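Local coordinates for putative N-acetylmuramoyl-L-alanine amidase (Enterococcus phage phiM1EF22, PDB 7D55), which probably serves as the tetrameric cell-wall-binding domain that brings a phage lysin to the enterococcal surface for peptidoglycan cleavage, at residues M1-Y5 / F27-V31. Numbering follows the deposited sequence.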
ATOM      1  N   MET A   1       3.638  -4.332   6.661  1.00 24.10           N
ATOM      2  CA  MET A   1       3.690  -3.459   7.831  1.00 22.07           C
ATOM      3  C   MET A   1       2.316  -2.953   8.219  1.00 19.77           C
ATOM      4  O   MET A   1       1.820  -1.958   7.682  1.00 22.13           O
ATOM      5  CB  MET A   1       4.620  -2.268   7.595  1.00 23.05           C
ATOM      6  CG  MET A   1       6.074  -2.640   7.762  1.00 38.65           C
ATOM      7  SD  MET A   1       7.155  -1.214   7.776  1.00 43.81           S
ATOM      8  CE  MET A   1       6.624  -0.361   9.257  1.00 13.97           C
ATOM      9  N   TYR A   2       1.711  -3.656   9.160  1.00 12.20           N
ATOM     10  CA  TYR A   2       0.402  -3.325   9.694  1.00 11.66           C
ATOM     11  C   TYR A   2       0.486  -3.346  11.208  1.00 12.36           C
ATOM     12  O   TYR A   2       1.269  -4.099  11.790  1.00 12.56           O
ATOM     13  CB  TYR A   2      -0.624  -4.365   9.262  1.00 14.87           C
ATOM     14  CG  TYR A   2      -0.799  -4.439   7.770  1.00 15.59           C
ATOM     15  CD1 TYR A   2      -1.745  -3.654   7.124  1.00 20.09           C
ATOM     16  CD2 TYR A   2      -0.004  -5.289   7.001  1.00 24.64           C
ATOM     17  CE1 TYR A   2      -1.898  -3.709   5.756  1.00 22.74           C
ATOM     18  CE2 TYR A   2      -0.152  -5.350   5.629  1.00 28.94           C
ATOM     19  CZ  TYR A   2      -1.101  -4.558   5.013  1.00 48.55           C
ATOM     20  OH  TYR A   2      -1.262  -4.613   3.648  1.00 72.20           O
ATOM     21  N   CYS A   3      -0.342  -2.526  11.848  1.00  9.39           N
ATOM     22  CA  CYS A   3      -0.507  -2.664  13.286  1.00  9.87           C
ATOM     23  C   CYS A   3      -1.773  -1.942  13.705  1.00  9.48           C
ATOM     24  O   CYS A   3      -2.314  -1.115  12.966  1.00  9.17           O
ATOM     25  CB  CYS A   3       0.707  -2.140  14.064  1.00 12.00           C
ATOM     26  SG  CYS A   3       1.032  -0.375  13.927  1.00 13.48           S
ATOM     27  N   LEU A   4      -2.262  -2.307  14.888  1.00  8.96           N
ATOM     28  CA  LEU A   4      -3.250  -1.531  15.620  1.00  9.15           C
ATOM     29  C   LEU A   4      -2.569  -0.946  16.845  1.00  8.69           C
ATOM     30  O   LEU A   4      -1.647  -1.548  17.405  1.00  8.73           O
ATOM     31  CB  LEU A   4      -4.407  -2.417  16.084  1.00  8.91           C
ATOM     32  CG  LEU A   4      -5.284  -2.981  14.960  1.00  9.99           C
ATOM     33  CD1 LEU A   4      -6.095  -4.189  15.439  1.00 10.30           C
ATOM     34  CD2 LEU A   4      -6.193  -1.881  14.429  1.00 10.97           C
ATOM     35  N   TYR A   5      -3.023   0.231  17.263  1.00  9.18           N
ATOM     36  CA  TYR A   5      -2.470   0.865  18.454  1.00  9.01           C
ATOM     37  C   TYR A   5      -3.518   1.812  19.010  1.00  8.62           C
ATOM     38  O   TYR A   5      -4.541   2.078  18.379  1.00  9.48           O
ATOM     39  CB  TYR A   5      -1.150   1.603  18.160  1.00  8.83           C
ATOM     40  CG  TYR A   5      -1.284   2.777  17.213  1.00  8.69           C
ATOM     41  CD1 TYR A   5      -1.275   2.590  15.837  1.00  9.33           C
ATOM     42  CD2 TYR A   5      -1.403   4.080  17.700  1.00  8.52           C
ATOM     43  CE1 TYR A   5      -1.386   3.667  14.965  1.00  9.18           C
ATOM     44  CE2 TYR A   5      -1.507   5.170  16.833  1.00  7.79           C
ATOM     45  CZ  TYR A   5      -1.502   4.953  15.472  1.00  8.84           C
ATOM     46  OH  TYR A   5      -1.622   6.022  14.608  1.00  9.75           O
ATOM     47  N   PHE A  27      -5.402   2.276  13.093  1.00  5.89           N
ATOM     48  CA  PHE A  27      -4.946   1.219  12.201  1.00  6.58           C
ATOM     49  C   PHE A  27      -3.905   1.812  11.265  1.00  8.15           C
ATOM     50  O   PHE A  27      -4.164   2.813  10.591  1.00  9.24           O
ATOM     51  CB  PHE A  27      -6.125   0.680  11.385  1.00  7.71           C
ATOM     52  CG  PHE A  27      -5.725  -0.230  10.264  1.00  9.23           C
ATOM     53  CD1 PHE A  27      -4.974  -1.370  10.517  1.00 10.09           C
ATOM     54  CD2 PHE A  27      -6.150   0.020   8.964  1.00 11.52           C
ATOM     55  CE1 PHE A  27      -4.617  -2.223   9.485  1.00 11.60           C
ATOM     56  CE2 PHE A  27      -5.804  -0.825   7.926  1.00 11.30           C
ATOM     57  CZ  PHE A  27      -5.040  -1.959   8.190  1.00 12.04           C
ATOM     58  N   CYS A  28      -2.727   1.203  11.227  1.00  8.90           N
ATOM     59  CA  CYS A  28      -1.667   1.607  10.315  1.00  9.24           C
ATOM     60  C   CYS A  28      -1.481   0.511   9.281  1.00  9.50           C
ATOM     61  O   CYS A  28      -1.412  -0.669   9.637  1.00  9.06           O
ATOM     62  CB  CYS A  28      -0.362   1.812  11.079  1.00 11.57           C
ATOM     63  SG  CYS A  28       0.990   2.235   9.984  1.00 15.24           S
ATOM     64  N   ASN A  29      -1.406   0.897   8.006  1.00  9.34           N
ATOM     65  CA  ASN A  29      -1.209  -0.057   6.917  1.00  9.69           C
ATOM     66  C   ASN A  29       0.124   0.147   6.203  1.00 10.38           C
ATOM     67  O   ASN A  29       0.301  -0.326   5.071  1.00 11.89           O
ATOM     68  CB  ASN A  29      -2.370   0.015   5.919  1.00 11.17           C
ATOM     69  CG  ASN A  29      -2.557   1.412   5.356  1.00 10.77           C
ATOM     70  OD1 ASN A  29      -1.684   2.267   5.501  1.00 10.69           O
ATOM     71  ND2 ASN A  29      -3.708   1.659   4.740  1.00 12.29           N
ATOM     72  N   GLY A  30       1.068   0.859   6.828  1.00 11.04           N
ATOM     73  CA  GLY A  30       2.324   1.172   6.177  1.00 11.02           C
ATOM     74  C   GLY A  30       2.268   2.378   5.270  1.00 11.74           C
ATOM     75  O   GLY A  30       3.328   2.878   4.858  1.00 13.45           O
ATOM     76  N   VAL A  31       1.066   2.856   4.945  1.00 10.69           N
ATOM     77  CA  VAL A  31       0.859   4.043   4.124  1.00 10.63           C
ATOM     78  C   VAL A  31       0.280   5.190   4.947  1.00 11.58           C
ATOM     79  O   VAL A  31       0.757   6.324   4.876  1.00 11.80           O
ATOM     80  CB  VAL A  31      -0.038   3.727   2.903  1.00 12.14           C
ATOM     81  CG1 VAL A  31      -0.261   4.976   2.070  1.00 12.97           C
ATOM     82  CG2 VAL A  31       0.556   2.606   2.055  1.00 14.82           C
TER
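Cys3 and Cys28 face each other as the hydrogen-bonded pair of an antiparallel ladder, where strands 3-9 and 22-28 run side by side in the mixed sheet of this cell-binding domain. The bond from Cys28 N to Cys3 O is short and almost straight, 2.9 Å with 176° at the hydrogen; the return bond, Cys3 N to Cys28 O, is longer at 3.1 Å. That same Cys28 O also receives a CA-H...O contact from Tyr2. Leu4 and Phe27 form the next, non-hydrogen-bonded pair.

Phe27 buries more surface against the other segment than any other residue here. Its CB lies 4.0 Å from Leu4 CD2, and with CG anti to the backbone N (chi1 169°) the ring runs back along segment 1-5 toward Tyr2. CD1 comes near Cys3 O, then CE1 and CZ reach Tyr2, CZ stopping 3.9 Å from Tyr2 CD1 at the tyrosine ring edge. Helix 39-53 packs on this side, Ile45 touching both Leu4 and Phe27. On the opposite face, Cys3 SG meets Cys28 CB, and Leu75 of helix 71-78 touches both cysteines.

Beyond the strand end the chain turns into a subunit interface, where Asn29 ND2 bonds Gly30 O of a neighbouring subunit. Asn29 OD1 accepts from Val31 N in an Asx turn and also from Asn32 N. Gly30 N reaches back to Cys28 SG in a 3.4 Å hydrogen bond.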